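Local coordinates for protein aminotransferase, class I and II (PDB 5Z0Q) that belongs to the class I and II aminotransferase family and binds pyridoxal-5'-phosphate, at residues Ile89-Val100 with Ala249-Arg260. Residues are numbered along the deposited sequence; the frame is centred on the assembly and turned at random.
Sequences IQPEWLVFLPGV and ASLAVIPNPELR. With PLP (pyridoxal-5'-phosphate), chain M.
Val95 and Ala252 exchange both backbone hydrogen bonds, as do Leu97 and Ser250, which makes strands 94-97 and 250-253 antiparallel neighbours; the N-to-C directions of the two short strands make an angle of 150°. A fifth bond, from Ile254 N to Trp93 O at 3.0 Å, extends the pairing beyond the strand ends. Strand 94-97 is the outermost strand of the large mixed sheet within this chain, and 250-253 lies between it and 232-236.

One face of the sheet carries Leu94, Phe96, Leu251 and Val253. Leu94 CD2 lies 3.7 Å from Val253 CG2, the two side chains running side by side, and Leu251 CB packs against Phe96 CD1; helix 71-83 covers Leu94 and Phe96. On the other face Leu97 CD1 meets Ala252 CB, and helix 257-267 packs on Val95 and Leu97.

At the far end Pro255 CA sits 3.5 Å from the centroid of the Trp93 five-membered ring, just 3° off its normal: a CH-pi contact, with Gln90 CB over the opposite face, toward the rim. Arg260, bent at chi3, turns its guanidinium to within 16° of the indole plane, and both NE and NH2 donate to Ile254 O, which fixes its rotation.

At the cofactor end Val100 N donates to phosphate oxygen O2P of PLP at 2.9 Å. The Leu97-Ser250 pair thus sets the edge of the sheet next to the turn whose Val100 N holds the phosphate.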
ATOM      1  N   ILE A  89     -16.754  17.171   9.506  1.00 42.12           N
ATOM      2  CA  ILE A  89     -16.105  15.893   9.771  1.00 33.31           C
ATOM      3  C   ILE A  89     -15.347  15.988  11.087  1.00 33.28           C
ATOM      4  O   ILE A  89     -14.595  16.945  11.309  1.00 33.58           O
ATOM      5  CB  ILE A  89     -15.156  15.499   8.625  1.00 37.88           C
ATOM      6  CG1 ILE A  89     -15.942  15.271   7.336  1.00 39.97           C
ATOM      7  CG2 ILE A  89     -14.362  14.252   8.985  1.00 30.95           C
ATOM      8  CD1 ILE A  89     -16.871  14.093   7.411  1.00 35.82           C
ATOM      9  N   GLN A  90     -15.543  14.998  11.956  1.00 38.74           N
ATOM     10  CA  GLN A  90     -14.701  14.891  13.138  1.00 35.20           C
ATOM     11  C   GLN A  90     -13.373  14.232  12.771  1.00 35.72           C
ATOM     12  O   GLN A  90     -13.350  13.282  11.983  1.00 38.08           O
ATOM     13  CB  GLN A  90     -15.400  14.087  14.231  1.00 36.49           C
ATOM     14  CG  GLN A  90     -15.839  14.927  15.417  1.00 47.29           C
ATOM     15  CD  GLN A  90     -16.564  16.189  14.995  1.00 35.78           C
ATOM     16  OE1 GLN A  90     -17.670  16.136  14.456  1.00 40.39           O
ATOM     17  NE2 GLN A  90     -15.938  17.337  15.230  1.00 31.35           N
ATOM     18  N   PRO A  91     -12.257  14.719  13.319  1.00 33.91           N
ATOM     19  CA  PRO A  91     -10.948  14.194  12.893  1.00 34.99           C
ATOM     20  C   PRO A  91     -10.768  12.704  13.136  1.00 32.16           C
ATOM     21  O   PRO A  91     -10.152  12.022  12.308  1.00 39.95           O
ATOM     22  CB  PRO A  91      -9.957  15.029  13.717  1.00 28.48           C
ATOM     23  CG  PRO A  91     -10.698  16.288  14.030  1.00 25.83           C
ATOM     24  CD  PRO A  91     -12.124  15.868  14.230  1.00 34.01           C
ATOM     25  N   GLU A  92     -11.293  12.172  14.242  1.00 28.51           N
ATOM     26  CA  GLU A  92     -11.099  10.755  14.532  1.00 29.52           C
ATOM     27  C   GLU A  92     -11.919   9.845  13.626  1.00 34.07           C
ATOM     28  O   GLU A  92     -11.746   8.623  13.690  1.00 36.03           O
ATOM     29  CB  GLU A  92     -11.427  10.458  16.000  1.00 28.41           C
ATOM     30  CG  GLU A  92     -12.891  10.616  16.380  1.00 26.41           C
ATOM     31  CD  GLU A  92     -13.246  12.035  16.781  1.00 40.54           C
ATOM     32  OE1 GLU A  92     -12.427  12.948  16.544  1.00 40.86           O
ATOM     33  OE2 GLU A  92     -14.345  12.235  17.340  1.00 40.10           O
ATOM     34  N   TRP A  93     -12.799  10.400  12.790  1.00 34.27           N
ATOM     35  CA  TRP A  93     -13.538   9.585  11.833  1.00 33.69           C
ATOM     36  C   TRP A  93     -12.662   9.105  10.685  1.00 27.71           C
ATOM     37  O   TRP A  93     -13.028   8.140  10.005  1.00 28.80           O
ATOM     38  CB  TRP A  93     -14.720  10.369  11.258  1.00 33.93           C
ATOM     39  CG  TRP A  93     -15.773  10.738  12.254  1.00 35.53           C
ATOM     40  CD1 TRP A  93     -15.821  10.386  13.571  1.00 37.94           C
ATOM     41  CD2 TRP A  93     -16.936  11.538  12.009  1.00 36.41           C
ATOM     42  NE1 TRP A  93     -16.944  10.917  14.162  1.00 40.91           N
ATOM     43  CE2 TRP A  93     -17.645  11.628  13.222  1.00 36.43           C
ATOM     44  CE3 TRP A  93     -17.447  12.185  10.879  1.00 34.81           C
ATOM     45  CZ2 TRP A  93     -18.837  12.340  13.340  1.00 33.25           C
ATOM     46  CZ3 TRP A  93     -18.631  12.891  10.998  1.00 31.14           C
ATOM     47  CH2 TRP A  93     -19.311  12.962  12.218  1.00 34.47           C
ATOM     48  N   LEU A  94     -11.522   9.750  10.455  1.00 30.69           N
ATOM     49  CA  LEU A  94     -10.719   9.476   9.273  1.00 32.98           C
ATOM     50  C   LEU A  94      -9.826   8.259   9.478  1.00 30.21           C
ATOM     51  O   LEU A  94      -9.276   8.044  10.561  1.00 29.90           O
ATOM     52  CB  LEU A  94      -9.865  10.695   8.920  1.00 27.48           C
ATOM     53  CG  LEU A  94     -10.633  11.983   8.622  1.00 24.52           C
ATOM     54  CD1 LEU A  94      -9.676  13.114   8.295  1.00 25.85           C
ATOM     55  CD2 LEU A  94     -11.617  11.768   7.485  1.00 27.70           C
ATOM     56  N   VAL A  95      -9.696   7.458   8.421  1.00 31.47           N
ATOM     57  CA  VAL A  95      -8.763   6.335   8.366  1.00 32.94           C
ATOM     58  C   VAL A  95      -8.109   6.386   6.992  1.00 29.53           C
ATOM     59  O   VAL A  95      -8.785   6.198   5.974  1.00 29.09           O
ATOM     60  CB  VAL A  95      -9.446   4.977   8.590  1.00 26.76           C
ATOM     61  CG1 VAL A  95      -8.445   3.848   8.412  1.00 24.21           C
ATOM     62  CG2 VAL A  95     -10.078   4.910   9.971  1.00 24.18           C
ATOM     63  N   PHE A  96      -6.804   6.643   6.954  1.00 31.57           N
ATOM     64  CA  PHE A  96      -6.100   6.788   5.688  1.00 25.86           C
ATOM     65  C   PHE A  96      -5.701   5.427   5.131  1.00 25.31           C
ATOM     66  O   PHE A  96      -5.279   4.533   5.870  1.00 26.29           O
ATOM     67  CB  PHE A  96      -4.867   7.673   5.865  1.00 26.05           C
ATOM     68  CG  PHE A  96      -5.190   9.077   6.288  1.00 31.32           C
ATOM     69  CD1 PHE A  96      -5.753   9.972   5.392  1.00 31.95           C
ATOM     70  CD2 PHE A  96      -4.933   9.502   7.580  1.00 33.03           C
ATOM     71  CE1 PHE A  96      -6.055  11.265   5.778  1.00 33.58           C
ATOM     72  CE2 PHE A  96      -5.230  10.795   7.973  1.00 30.71           C
ATOM     73  CZ  PHE A  96      -5.792  11.677   7.071  1.00 34.84           C
ATOM     74  N   LEU A  97      -5.834   5.277   3.817  1.00 25.35           N
ATOM     75  CA  LEU A  97      -5.629   4.011   3.135  1.00 25.61           C
ATOM     76  C   LEU A  97      -4.797   4.231   1.881  1.00 31.58           C
ATOM     77  O   LEU A  97      -4.801   5.331   1.315  1.00 29.48           O
ATOM     78  CB  LEU A  97      -6.969   3.362   2.750  1.00 30.24           C
ATOM     79  CG  LEU A  97      -7.919   3.007   3.894  1.00 24.48           C
ATOM     80  CD1 LEU A  97      -9.342   2.870   3.377  1.00 28.34           C
ATOM     81  CD2 LEU A  97      -7.470   1.726   4.579  1.00 20.95           C
ATOM     82  N   PRO A  98      -4.065   3.205   1.428  1.00 34.14           N
ATOM     83  CA  PRO A  98      -3.319   3.297   0.155  1.00 30.74           C
ATOM     84  C   PRO A  98      -4.159   2.853  -1.041  1.00 34.88           C
ATOM     85  O   PRO A  98      -3.888   1.845  -1.709  1.00 42.01           O
ATOM     86  CB  PRO A  98      -2.128   2.373   0.412  1.00 26.04           C
ATOM     87  CG  PRO A  98      -2.698   1.305   1.289  1.00 31.97           C
ATOM     88  CD  PRO A  98      -3.725   1.979   2.173  1.00 34.43           C
ATOM     89  N   GLY A  99      -5.206   3.617  -1.327  1.00 26.75           N
ATOM     90  CA  GLY A  99      -6.112   3.321  -2.420  1.00 28.07           C
ATOM     91  C   GLY A  99      -7.553   3.239  -1.954  1.00 29.42           C
ATOM     92  O   GLY A  99      -7.863   3.273  -0.765  1.00 29.02           O
ATOM     93  N   VAL A 100      -8.441   3.130  -2.940  1.00 26.98           N
ATOM     94  CA  VAL A 100      -9.875   3.064  -2.679  1.00 33.08           C
ATOM     95  C   VAL A 100     -10.337   1.616  -2.780  1.00 32.21           C
ATOM     96  O   VAL A 100     -11.253   1.195  -2.065  1.00 28.15           O
ATOM     97  CB  VAL A 100     -10.658   3.970  -3.647  1.00 33.55           C
ATOM     98  CG1 VAL A 100     -12.147   3.946  -3.322  1.00 24.17           C
ATOM     99  CG2 VAL A 100     -10.118   5.391  -3.593  1.00 37.01           C
ATOM    100  N   ALA A 249      -3.215   7.875  -2.458  1.00 39.32           N
ATOM    101  CA  ALA A 249      -3.543   8.336  -1.116  1.00 31.75           C
ATOM    102  C   ALA A 249      -5.049   8.553  -1.025  1.00 31.37           C
ATOM    103  O   ALA A 249      -5.609   9.366  -1.768  1.00 34.79           O
ATOM    104  CB  ALA A 249      -2.786   9.619  -0.780  1.00 32.01           C
ATOM    105  N   SER A 250      -5.701   7.822  -0.123  1.00 30.94           N
ATOM    106  CA  SER A 250      -7.146   7.889   0.042  1.00 31.20           C
ATOM    107  C   SER A 250      -7.472   7.900   1.530  1.00 31.37           C
ATOM    108  O   SER A 250      -6.589   7.772   2.384  1.00 27.22           O
ATOM    109  CB  SER A 250      -7.840   6.716  -0.659  1.00 33.47           C
ATOM    110  OG  SER A 250      -7.547   5.495  -0.004  1.00 35.03           O
ATOM    111  N   LEU A 251      -8.758   8.049   1.842  1.00 24.32           N
ATOM    112  CA  LEU A 251      -9.203   8.049   3.226  1.00 32.32           C
ATOM    113  C   LEU A 251     -10.630   7.531   3.301  1.00 28.04           C
ATOM    114  O   LEU A 251     -11.419   7.695   2.366  1.00 25.85           O
ATOM    115  CB  LEU A 251      -9.101   9.449   3.854  1.00 38.47           C
ATOM    116  CG  LEU A 251      -9.757  10.651   3.164  1.00 38.94           C
ATOM    117  CD1 LEU A 251     -11.232  10.791   3.528  1.00 29.80           C
ATOM    118  CD2 LEU A 251      -9.000  11.928   3.501  1.00 36.12           C
ATOM    119  N   ALA A 252     -10.949   6.899   4.426  1.00 28.53           N
ATOM    120  CA  ALA A 252     -12.292   6.427   4.722  1.00 23.10           C
ATOM    121  C   ALA A 252     -12.839   7.196   5.915  1.00 31.05           C
ATOM    122  O   ALA A 252     -12.123   7.431   6.894  1.00 29.57           O
ATOM    123  CB  ALA A 252     -12.302   4.925   5.012  1.00 24.57           C
ATOM    124  N   VAL A 253     -14.105   7.590   5.830  1.00 32.17           N
ATOM    125  CA  VAL A 253     -14.766   8.365   6.874  1.00 31.18           C
ATOM    126  C   VAL A 253     -15.797   7.463   7.536  1.00 31.12           C
ATOM    127  O   VAL A 253     -16.846   7.170   6.950  1.00 35.18           O
ATOM    128  CB  VAL A 253     -15.415   9.639   6.319  1.00 33.19           C
ATOM    129  CG1 VAL A 253     -15.958  10.492   7.455  1.00 30.93           C
ATOM    130  CG2 VAL A 253     -14.412  10.421   5.483  1.00 27.97           C
ATOM    131  N   ILE A 254     -15.501   7.023   8.752  1.00 35.21           N
ATOM    132  CA  ILE A 254     -16.367   6.133   9.512  1.00 30.18           C
ATOM    133  C   ILE A 254     -16.762   6.845  10.800  1.00 34.90           C
ATOM    134  O   ILE A 254     -16.021   6.830  11.784  1.00 32.66           O
ATOM    135  CB  ILE A 254     -15.674   4.792   9.811  1.00 32.27           C
ATOM    136  CG1 ILE A 254     -14.839   4.345   8.610  1.00 31.31           C
ATOM    137  CG2 ILE A 254     -16.704   3.731  10.163  1.00 28.80           C
ATOM    138  CD1 ILE A 254     -13.954   3.154   8.890  1.00 22.41           C
ATOM    139  N   PRO A 255     -17.930   7.496  10.827  1.00 34.02           N
ATOM    140  CA  PRO A 255     -18.349   8.183  12.059  1.00 32.25           C
ATOM    141  C   PRO A 255     -18.673   7.234  13.200  1.00 34.52           C
ATOM    142  O   PRO A 255     -18.497   7.607  14.367  1.00 36.28           O
ATOM    143  CB  PRO A 255     -19.588   8.975  11.616  1.00 29.95           C
ATOM    144  CG  PRO A 255     -19.480   9.064  10.125  1.00 28.79           C
ATOM    145  CD  PRO A 255     -18.828   7.787   9.700  1.00 28.20           C
ATOM    146  N   ASN A 256     -19.136   6.027  12.905  1.00 34.76           N
ATOM    147  CA  ASN A 256     -19.476   5.082  13.962  1.00 39.48           C
ATOM    148  C   ASN A 256     -18.202   4.585  14.636  1.00 35.49           C
ATOM    149  O   ASN A 256     -17.297   4.091  13.953  1.00 37.35           O
ATOM    150  CB  ASN A 256     -20.273   3.909  13.388  1.00 42.87           C
ATOM    151  CG  ASN A 256     -20.907   3.045  14.465  1.00 38.02           C
ATOM    152  OD1 ASN A 256     -20.270   2.694  15.460  1.00 40.35           O
ATOM    153  ND2 ASN A 256     -22.173   2.696  14.268  1.00 39.03           N
ATOM    154  N   PRO A 257     -18.087   4.703  15.962  1.00 37.97           N
ATOM    155  CA  PRO A 257     -16.865   4.216  16.625  1.00 34.72           C
ATOM    156  C   PRO A 257     -16.701   2.709  16.548  1.00 37.96           C
ATOM    157  O   PRO A 257     -15.586   2.224  16.321  1.00 32.58           O
ATOM    158  CB  PRO A 257     -17.036   4.700  18.073  1.00 30.35           C
ATOM    159  CG  PRO A 257     -18.047   5.805  17.999  1.00 32.45           C
ATOM    160  CD  PRO A 257     -18.975   5.418  16.891  1.00 39.17           C
ATOM    161  N   GLU A 258     -17.785   1.948  16.730  1.00 32.50           N
ATOM    162  CA  GLU A 258     -17.673   0.494  16.686  1.00 31.78           C
ATOM    163  C   GLU A 258     -17.349   0.008  15.279  1.00 34.21           C
ATOM    164  O   GLU A 258     -16.547  -0.920  15.107  1.00 34.18           O
ATOM    165  CB  GLU A 258     -18.963  -0.152  17.190  1.00 37.13           C
ATOM    166  CG  GLU A 258     -18.849  -1.655  17.404  1.00 54.54           C
ATOM    167  CD  GLU A 258     -20.018  -2.426  16.817  1.00 63.94           C
ATOM    168  OE1 GLU A 258     -19.875  -3.650  16.607  1.00 68.11           O
ATOM    169  OE2 GLU A 258     -21.074  -1.811  16.559  1.00 57.53           O
ATOM    170  N   LEU A 259     -17.964   0.613  14.261  1.00 33.09           N
ATOM    171  CA  LEU A 259     -17.661   0.229  12.888  1.00 32.50           C
ATOM    172  C   LEU A 259     -16.240   0.612  12.501  1.00 36.87           C
ATOM    173  O   LEU A 259     -15.633  -0.045  11.647  1.00 31.10           O
ATOM    174  CB  LEU A 259     -18.665   0.865  11.926  1.00 31.77           C
ATOM    175  CG  LEU A 259     -20.126   0.441  12.090  1.00 31.56           C
ATOM    176  CD1 LEU A 259     -20.999   1.107  11.037  1.00 30.01           C
ATOM    177  CD2 LEU A 259     -20.265  -1.072  12.028  1.00 25.93           C
ATOM    178  N   ARG A 260     -15.693   1.667  13.111  1.00 31.13           N
ATOM    179  CA  ARG A 260     -14.317   2.051  12.818  1.00 26.43           C
ATOM    180  C   ARG A 260     -13.329   1.071  13.437  1.00 27.45           C
ATOM    181  O   ARG A 260     -12.274   0.797  12.856  1.00 27.42           O
ATOM    182  CB  ARG A 260     -14.047   3.471  13.315  1.00 32.67           C
ATOM    183  CG  ARG A 260     -12.776   4.088  12.750  1.00 31.34           C
ATOM    184  CD  ARG A 260     -12.462   5.431  13.393  1.00 26.49           C
ATOM    185  NE  ARG A 260     -13.653   6.257  13.567  1.00 32.05           N
ATOM    186  CZ  ARG A 260     -14.133   6.636  14.748  1.00 32.24           C
ATOM    187  NH1 ARG A 260     -13.514   6.272  15.862  1.00 33.06           N
ATOM    188  NH2 ARG A 260     -15.225   7.384  14.816  1.00 40.32           N
TER
HETATM  189  N1  PLP M 401     -13.400   3.790  -7.132  1.00 34.00           N
HETATM  190  C2  PLP M 401     -13.962   4.015  -8.373  1.00 34.69           C
HETATM  191  C2A PLP M 401     -15.453   3.975  -8.541  1.00 34.89           C
HETATM  192  C3  PLP M 401     -13.149   4.285  -9.468  1.00 36.53           C
HETATM  193  O3  PLP M 401     -13.707   4.508 -10.699  1.00 36.52           O
HETATM  194  C4  PLP M 401     -11.767   4.325  -9.312  1.00 42.98           C
HETATM  195  C4A PLP M 401     -10.897   4.785 -10.444  1.00 41.52           C
HETATM  196  C5  PLP M 401     -11.207   4.093  -8.061  1.00 44.62           C
HETATM  197  C6  PLP M 401     -12.029   3.827  -6.972  1.00 39.34           C
HETATM  198  C5A PLP M 401      -9.704   4.140  -7.902  1.00 45.84           C
HETATM  199  O4P PLP M 401      -9.291   3.401  -6.774  1.00 42.80           O
HETATM  200  P   PLP M 401      -7.726   3.076  -6.571  1.00 47.94           P
HETATM  201  O1P PLP M 401      -7.163   2.502  -7.850  1.00 46.57           O
HETATM  202  O2P PLP M 401      -7.548   2.078  -5.450  1.00 41.25           O
HETATM  203  O3P PLP M 401      -7.011   4.361  -6.229  1.00 44.89           O